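PDB 5NOA: family 88 glycosyl hydrolase from Bacteroides thetaiotaomicron, which probably hydrolyses the unsaturated uronic acid from the ends of oligosaccharides that polysaccharide lyases leave on cutting plant glycans. Local coordinates for residues 142-147 with 163-168; 68-73 with 128-133. One frame throughout, in Å; residues are numbered along the deposited sequence. Where two conformers were deposited one is given.

Along the chain from the N terminus, helix 56-72 ends in the first segment of contact 2. After helix 75-87 and a long, largely non-helical passage, helix 120-130 brings 128-133 back to 68-73, so that contact 2 closes a loop of 54 residues. Helix 135-149 follows directly, and contact 1 joins it to helix 160-176, with a much shorter loop of 15 residues between its segments. The two loops stand in series, neither nesting nor crossing, with centres 20 Å apart. Helix 120-130 links them: its last turn supplies Leu130 to contact 2, while its Phe121 and Gln122 touch side chains of contact 1.

Contact 1: 142-147 with 163-168; sequences EVMEYQ and YMVMPV
Met144 of helix 135-149 spans the gap to Val165 and Val168 of helix 160-176, joining two neighbouring helices of the (α/α)6 barrel of the six-hairpin glycosidases. The backbones stay well apart, with 8.7 Å between the CA atoms of Met144 and Val168, and the thioether chain does most of the bridging.

From CB, which points toward helix 160-176 but touches neither valine, the chain steps to CG beside the backbone N (chi1 -59°). There CG meets CG1 of Val168 at 3.9 Å, the two side chains crossing at about a right angle. Two further bends, chi2 -42° and chi3 -62°, carry the rest of the chain from Val168 across to Val165. SD passes 4.3 Å from the same Val168 CG1, beyond close packing, and the terminal methyl CE comes to rest against CG1 of Val165 at 3.8 Å. Met144 thus straddles two methyls one turn apart, meeting one near the root of its chain and the other at its tip. In both valines the methyl that does the touching is the branch anti to the backbone N.

All three residues are buried and no hydrogen bond crosses between the segments. Phe121 of helix 120-130 and Tyr181 of helix 180-196 also pack on Met144.

The valines sit at a kink in their helix. Pro167 has no N-H to give to the preceding turn, and the carbonyls of Tyr163 and Met164 are both engaged by NE2 of Gln122, a side chain that also lies against Pro167 and Val168. Past the proline, the backbone N of Val168 reaches back only weakly, to O of Val165 at 2.9 Å.

Contact 2: 68-73 with 128-133; sequences AYFLTN and YNLEPD
Leu130, in the last turn of helix 120-130, has the most surface buried here, and a single methyl, CD1, makes its contacts with both Tyr69 and Phe70. With CG anti to its carbonyl carbon (chi1 -67°), the leucine extends toward helix 56-72 and places CD1 3.9 Å from CE2 of Tyr69. The methyl approaches that ring obliquely, and the two side chains run past each other in opposite directions. Phe70 is more distant: its ring presents an edge, CE1 lying 4.5 Å from the same CD1, which sits near the ring plane. The contact lies at the surface of the (α/α)6 barrel and brings together the C-terminal ends of helices 56-72 and 120-130. Helix 75-87 lies beside both, its Leu78 touching Tyr69 and Leu130, while its Lys82 forms a salt bridge with Glu131, the first residue beyond the second helix. Helix 56-72 finishes just beyond the aromatic pair. There Ala68 O accepts from Thr72 N and, at 2.8 Å, from Thr72 OG1, the two donors reaching it from opposite faces of its carbonyl plane. Asn73 then turns out of the helix with positive phi, its N still bonded to Tyr69 O at 2.7 Å.

Contact 1: 142-147 with 163-168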
loop_
_atom_site.group_PDB
_atom_site.type_symbol
_atom_site.label_atom_id
_atom_site.label_comp_id
_atom_site.label_asym_id
_atom_site.label_seq_id
_atom_site.Cartn_x
_atom_site.Cartn_y
_atom_site.Cartn_z
ATOM N N GLU A 142 -15.819 2.133 -15.900
ATOM C CA GLU A 142 -15.807 3.123 -16.977
ATOM C C GLU A 142 -14.397 3.686 -17.132
ATOM O O GLU A 142 -13.857 3.762 -18.218
ATOM C CB GLU A 142 -16.787 4.262 -16.665
ATOM C CG GLU A 142 -16.760 5.359 -17.722
ATOM C CD GLU A 142 -17.470 6.650 -17.319
ATOM O OE1 GLU A 142 -17.730 6.917 -16.110
ATOM O OE2 GLU A 142 -17.746 7.439 -18.267
ATOM N N VAL A 143 -13.798 4.066 -16.012
ATOM C CA VAL A 143 -12.493 4.683 -16.037
ATOM C C VAL A 143 -11.433 3.701 -16.458
ATOM O O VAL A 143 -10.629 4.003 -17.368
ATOM C CB VAL A 143 -12.175 5.286 -14.650
ATOM C CG1 VAL A 143 -10.726 5.699 -14.555
ATOM C CG2 VAL A 143 -13.096 6.468 -14.365
ATOM N N MET A 144 -11.387 2.528 -15.822
ATOM C CA MET A 144 -10.286 1.623 -16.154
ATOM C C MET A 144 -10.396 1.048 -17.563
ATOM O O MET A 144 -9.397 0.875 -18.243
ATOM C CB MET A 144 -10.168 0.487 -15.127
ATOM C CG MET A 144 -9.924 0.923 -13.684
ATOM S SD MET A 144 -8.720 2.267 -13.440
ATOM C CE MET A 144 -7.214 1.533 -14.071
ATOM N N GLU A 145 -11.621 0.782 -18.005
ATOM C CA GLU A 145 -11.833 0.277 -19.355
ATOM C C GLU A 145 -11.499 1.333 -20.413
ATOM O O GLU A 145 -10.921 0.992 -21.443
ATOM C CB GLU A 145 -13.202 -0.372 -19.485
ATOM C CG GLU A 145 -13.259 -1.626 -18.598
ATOM C CD GLU A 145 -14.628 -2.179 -18.231
ATOM O OE1 GLU A 145 -15.642 -1.812 -18.884
ATOM O OE2 GLU A 145 -14.699 -3.008 -17.265
ATOM N N TYR A 146 -11.799 2.616 -20.160
ATOM C CA TYR A 146 -11.319 3.652 -21.055
ATOM C C TYR A 146 -9.786 3.695 -21.044
ATOM O O TYR A 146 -9.128 3.701 -22.086
ATOM C CB TYR A 146 -11.873 5.029 -20.678
ATOM C CG TYR A 146 -11.238 6.103 -21.535
ATOM C CD1 TYR A 146 -11.606 6.251 -22.876
ATOM C CD2 TYR A 146 -10.237 6.927 -21.035
ATOM C CE1 TYR A 146 -10.969 7.184 -23.677
ATOM C CE2 TYR A 146 -9.630 7.878 -21.825
ATOM C CZ TYR A 146 -9.986 8.008 -23.143
ATOM O OH TYR A 146 -9.376 8.948 -23.938
ATOM N N GLN A 147 -9.187 3.711 -19.864
ATOM C CA GLN A 147 -7.733 3.730 -19.773
ATOM C C GLN A 147 -7.104 2.599 -20.571
ATOM O O GLN A 147 -6.162 2.806 -21.333
ATOM C CB GLN A 147 -7.302 3.670 -18.325
ATOM C CG GLN A 147 -5.818 3.789 -18.091
ATOM C CD GLN A 147 -5.502 3.952 -16.632
ATOM O OE1 GLN A 147 -6.198 4.667 -15.919
ATOM N NE2 GLN A 147 -4.421 3.323 -16.201
ATOM N N TYR A 163 0.876 0.369 -5.721
ATOM C CA TYR A 163 -0.143 -0.000 -4.720
ATOM C C TYR A 163 -1.506 0.539 -5.078
ATOM O O TYR A 163 -2.529 -0.097 -4.861
ATOM C CB TYR A 163 0.226 0.529 -3.337
ATOM C CG TYR A 163 -0.719 0.112 -2.218
ATOM C CD1 TYR A 163 -0.544 -1.073 -1.571
ATOM C CD2 TYR A 163 -1.801 0.883 -1.859
ATOM C CE1 TYR A 163 -1.380 -1.459 -0.566
ATOM C CE2 TYR A 163 -2.677 0.497 -0.861
ATOM C CZ TYR A 163 -2.466 -0.665 -0.205
ATOM O OH TYR A 163 -3.294 -1.109 0.785
ATOM N N MET A 164 -1.540 1.761 -5.610
ATOM C CA MET A 164 -2.824 2.428 -5.844
ATOM C C MET A 164 -3.646 1.667 -6.863
ATOM O O MET A 164 -4.862 1.564 -6.699
ATOM C CB MET A 164 -2.648 3.867 -6.342
ATOM C CG MET A 164 -1.851 4.805 -5.476
ATOM S SD MET A 164 -2.290 4.788 -3.760
ATOM C CE MET A 164 -0.873 5.574 -2.996
ATOM N N VAL A 165 -2.999 1.139 -7.914
ATOM C CA VAL A 165 -3.737 0.659 -9.063
ATOM C C VAL A 165 -3.581 -0.828 -9.339
ATOM O O VAL A 165 -4.518 -1.438 -9.852
ATOM C CB VAL A 165 -3.498 1.480 -10.350
ATOM C CG1 VAL A 165 -4.621 1.265 -11.340
ATOM C CG2 VAL A 165 -3.387 2.954 -10.043
ATOM N N MET A 166 -2.458 -1.462 -9.019
ATOM C CA MET A 166 -2.364 -2.886 -9.357
ATOM C C MET A 166 -3.511 -3.685 -8.787
ATOM O O MET A 166 -4.075 -4.497 -9.502
ATOM C CB MET A 166 -1.042 -3.501 -8.946
ATOM C CG MET A 166 0.163 -2.970 -9.688
ATOM S SD MET A 166 1.669 -3.919 -9.453
ATOM C CE MET A 166 1.807 -3.931 -7.679
ATOM N N PRO A 167 -3.885 -3.486 -7.508
ATOM C CA PRO A 167 -5.001 -4.278 -6.961
ATOM C C PRO A 167 -6.357 -3.922 -7.536
ATOM O O PRO A 167 -7.282 -4.746 -7.478
ATOM C CB PRO A 167 -4.928 -4.022 -5.448
ATOM C CG PRO A 167 -3.529 -3.468 -5.241
ATOM C CD PRO A 167 -3.274 -2.656 -6.465
ATOM N N VAL A 168 -6.501 -2.749 -8.146
ATOM C CA VAL A 168 -7.711 -2.437 -8.900
ATOM C C VAL A 168 -7.862 -3.407 -10.056
ATOM O O VAL A 168 -8.949 -3.897 -10.345
ATOM C CB VAL A 168 -7.693 -0.987 -9.427
ATOM C CG1 VAL A 168 -8.901 -0.711 -10.344
ATOM C CG2 VAL A 168 -7.722 0.010 -8.282
#

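Contact 2: 68-73 with 128-133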
loop_
_atom_site.group_PDB
_atom_site.type_symbol
_atom_site.label_atom_id
_atom_site.label_comp_id
_atom_site.label_asym_id
_atom_site.label_seq_id
_atom_site.Cartn_x
_atom_site.Cartn_y
_atom_site.Cartn_z
ATOM N N ALA A 68 -9.214 -4.665 8.188
ATOM C CA ALA A 68 -9.664 -4.887 9.564
ATOM C C ALA A 68 -11.088 -5.474 9.615
ATOM O O ALA A 68 -11.362 -6.316 10.452
ATOM C CB ALA A 68 -9.582 -3.581 10.347
ATOM N N TYR A 69 -11.962 -5.045 8.706
ATOM C CA TYR A 69 -13.301 -5.607 8.625
ATOM C C TYR A 69 -13.243 -7.061 8.208
ATOM O O TYR A 69 -13.923 -7.911 8.780
ATOM C CB TYR A 69 -14.193 -4.800 7.667
ATOM C CG TYR A 69 -15.559 -5.404 7.590
ATOM C CD1 TYR A 69 -16.382 -5.396 8.704
ATOM C CD2 TYR A 69 -15.984 -6.092 6.463
ATOM C CE1 TYR A 69 -17.616 -5.988 8.667
ATOM C CE2 TYR A 69 -17.246 -6.705 6.426
ATOM C CZ TYR A 69 -18.038 -6.648 7.540
ATOM O OH TYR A 69 -19.269 -7.251 7.506
ATOM N N PHE A 70 -12.444 -7.375 7.191
ATOM C CA PHE A 70 -12.316 -8.777 6.765
ATOM C C PHE A 70 -11.806 -9.661 7.906
ATOM O O PHE A 70 -12.214 -10.823 8.034
ATOM C CB PHE A 70 -11.358 -8.918 5.589
ATOM C CG PHE A 70 -11.787 -8.217 4.353
ATOM C CD1 PHE A 70 -13.106 -7.896 4.095
ATOM C CD2 PHE A 70 -10.825 -7.845 3.425
ATOM C CE1 PHE A 70 -13.467 -7.248 2.932
ATOM C CE2 PHE A 70 -11.186 -7.206 2.259
ATOM C CZ PHE A 70 -12.511 -6.911 2.012
ATOM N N LEU A 71 -10.887 -9.148 8.718
ATOM C CA LEU A 71 -10.334 -9.922 9.833
ATOM C C LEU A 71 -11.317 -10.089 10.976
ATOM O O LEU A 71 -11.433 -11.189 11.511
ATOM C CB LEU A 71 -9.063 -9.259 10.361
ATOM C CG LEU A 71 -8.309 -10.044 11.416
ATOM C CD1 LEU A 71 -7.457 -11.103 10.746
ATOM C CD2 LEU A 71 -7.412 -9.122 12.241
ATOM N N THR A 72 -11.980 -9.005 11.357
ATOM C CA THR A 72 -12.721 -8.952 12.618
ATOM C C THR A 72 -14.228 -8.956 12.474
ATOM O O THR A 72 -14.931 -9.182 13.458
ATOM C CB THR A 72 -12.374 -7.692 13.438
ATOM O OG1 THR A 72 -12.887 -6.513 12.799
ATOM C CG2 THR A 72 -10.899 -7.555 13.652
ATOM N N ASN A 73 -14.748 -8.646 11.295
ATOM C CA ASN A 73 -16.201 -8.548 11.081
ATOM C C ASN A 73 -16.915 -7.501 11.917
ATOM O O ASN A 73 -18.126 -7.540 12.045
ATOM C CB ASN A 73 -16.855 -9.936 11.188
ATOM C CG ASN A 73 -16.386 -10.853 10.079
ATOM O OD1 ASN A 73 -15.654 -11.813 10.309
ATOM N ND2 ASN A 73 -16.787 -10.537 8.861
ATOM N N TYR A 128 -18.605 -3.859 -3.214
ATOM C CA TYR A 128 -19.398 -4.591 -4.198
ATOM C C TYR A 128 -19.385 -6.085 -3.938
ATOM O O TYR A 128 -20.419 -6.743 -3.961
ATOM C CB TYR A 128 -18.852 -4.289 -5.621
ATOM C CG TYR A 128 -19.503 -5.104 -6.703
ATOM C CD1 TYR A 128 -19.048 -6.377 -6.999
ATOM C CD2 TYR A 128 -20.561 -4.613 -7.414
ATOM C CE1 TYR A 128 -19.660 -7.153 -7.950
ATOM C CE2 TYR A 128 -21.175 -5.373 -8.399
ATOM C CZ TYR A 128 -20.717 -6.644 -8.674
ATOM O OH TYR A 128 -21.328 -7.390 -9.619
ATOM N N ASN A 129 -18.215 -6.652 -3.661
ATOM C CA ASN A 129 -18.136 -8.093 -3.467
ATOM C C ASN A 129 -18.995 -8.540 -2.304
ATOM O O ASN A 129 -19.615 -9.587 -2.365
ATOM C CB ASN A 129 -16.700 -8.539 -3.305
ATOM C CG ASN A 129 -15.970 -8.607 -4.618
ATOM O OD1 ASN A 129 -16.577 -8.842 -5.665
ATOM N ND2 ASN A 129 -14.685 -8.321 -4.585
ATOM N N LEU A 130 -19.077 -7.730 -1.262
ATOM C CA LEU A 130 -19.934 -8.031 -0.102
ATOM C C LEU A 130 -21.419 -7.887 -0.415
ATOM O O LEU A 130 -22.225 -8.614 0.122
ATOM C CB LEU A 130 -19.557 -7.116 1.063
ATOM C CG LEU A 130 -18.160 -7.356 1.668
ATOM C CD1 LEU A 130 -17.802 -6.233 2.637
ATOM C CD2 LEU A 130 -18.091 -8.682 2.405
ATOM N N GLU A 131 -21.763 -6.874 -1.212
ATOM C CA GLU A 131 -23.182 -6.604 -1.543
ATOM C C GLU A 131 -23.245 -6.106 -2.987
ATOM O O GLU A 131 -23.181 -4.905 -3.233
ATOM C CB GLU A 131 -23.692 -5.549 -0.582
ATOM C CG GLU A 131 -23.713 -6.018 0.877
ATOM C CD GLU A 131 -23.953 -4.898 1.849
ATOM O OE1 GLU A 131 -25.121 -4.461 1.936
ATOM O OE2 GLU A 131 -22.979 -4.486 2.531
ATOM N N PRO A 132 -23.313 -7.026 -3.958
ATOM C CA PRO A 132 -23.164 -6.593 -5.360
ATOM C C PRO A 132 -24.294 -5.676 -5.769
ATOM O O PRO A 132 -25.461 -5.934 -5.470
ATOM C CB PRO A 132 -23.130 -7.900 -6.169
ATOM C CG PRO A 132 -22.788 -8.953 -5.188
ATOM C CD PRO A 132 -23.169 -8.480 -3.814
ATOM N N ASP A 133 -23.923 -4.559 -6.372
ATOM C CA ASP A 133 -24.848 -3.610 -6.973
ATOM C C ASP A 133 -24.038 -2.906 -8.033
ATOM O O ASP A 133 -22.952 -2.425 -7.735
ATOM C CB ASP A 133 -25.325 -2.603 -5.918
ATOM C CG ASP A 133 -26.807 -2.261 -6.026
ATOM O OD1 ASP A 133 -27.551 -2.870 -6.823
ATOM O OD2 ASP A 133 -27.240 -1.396 -5.251
#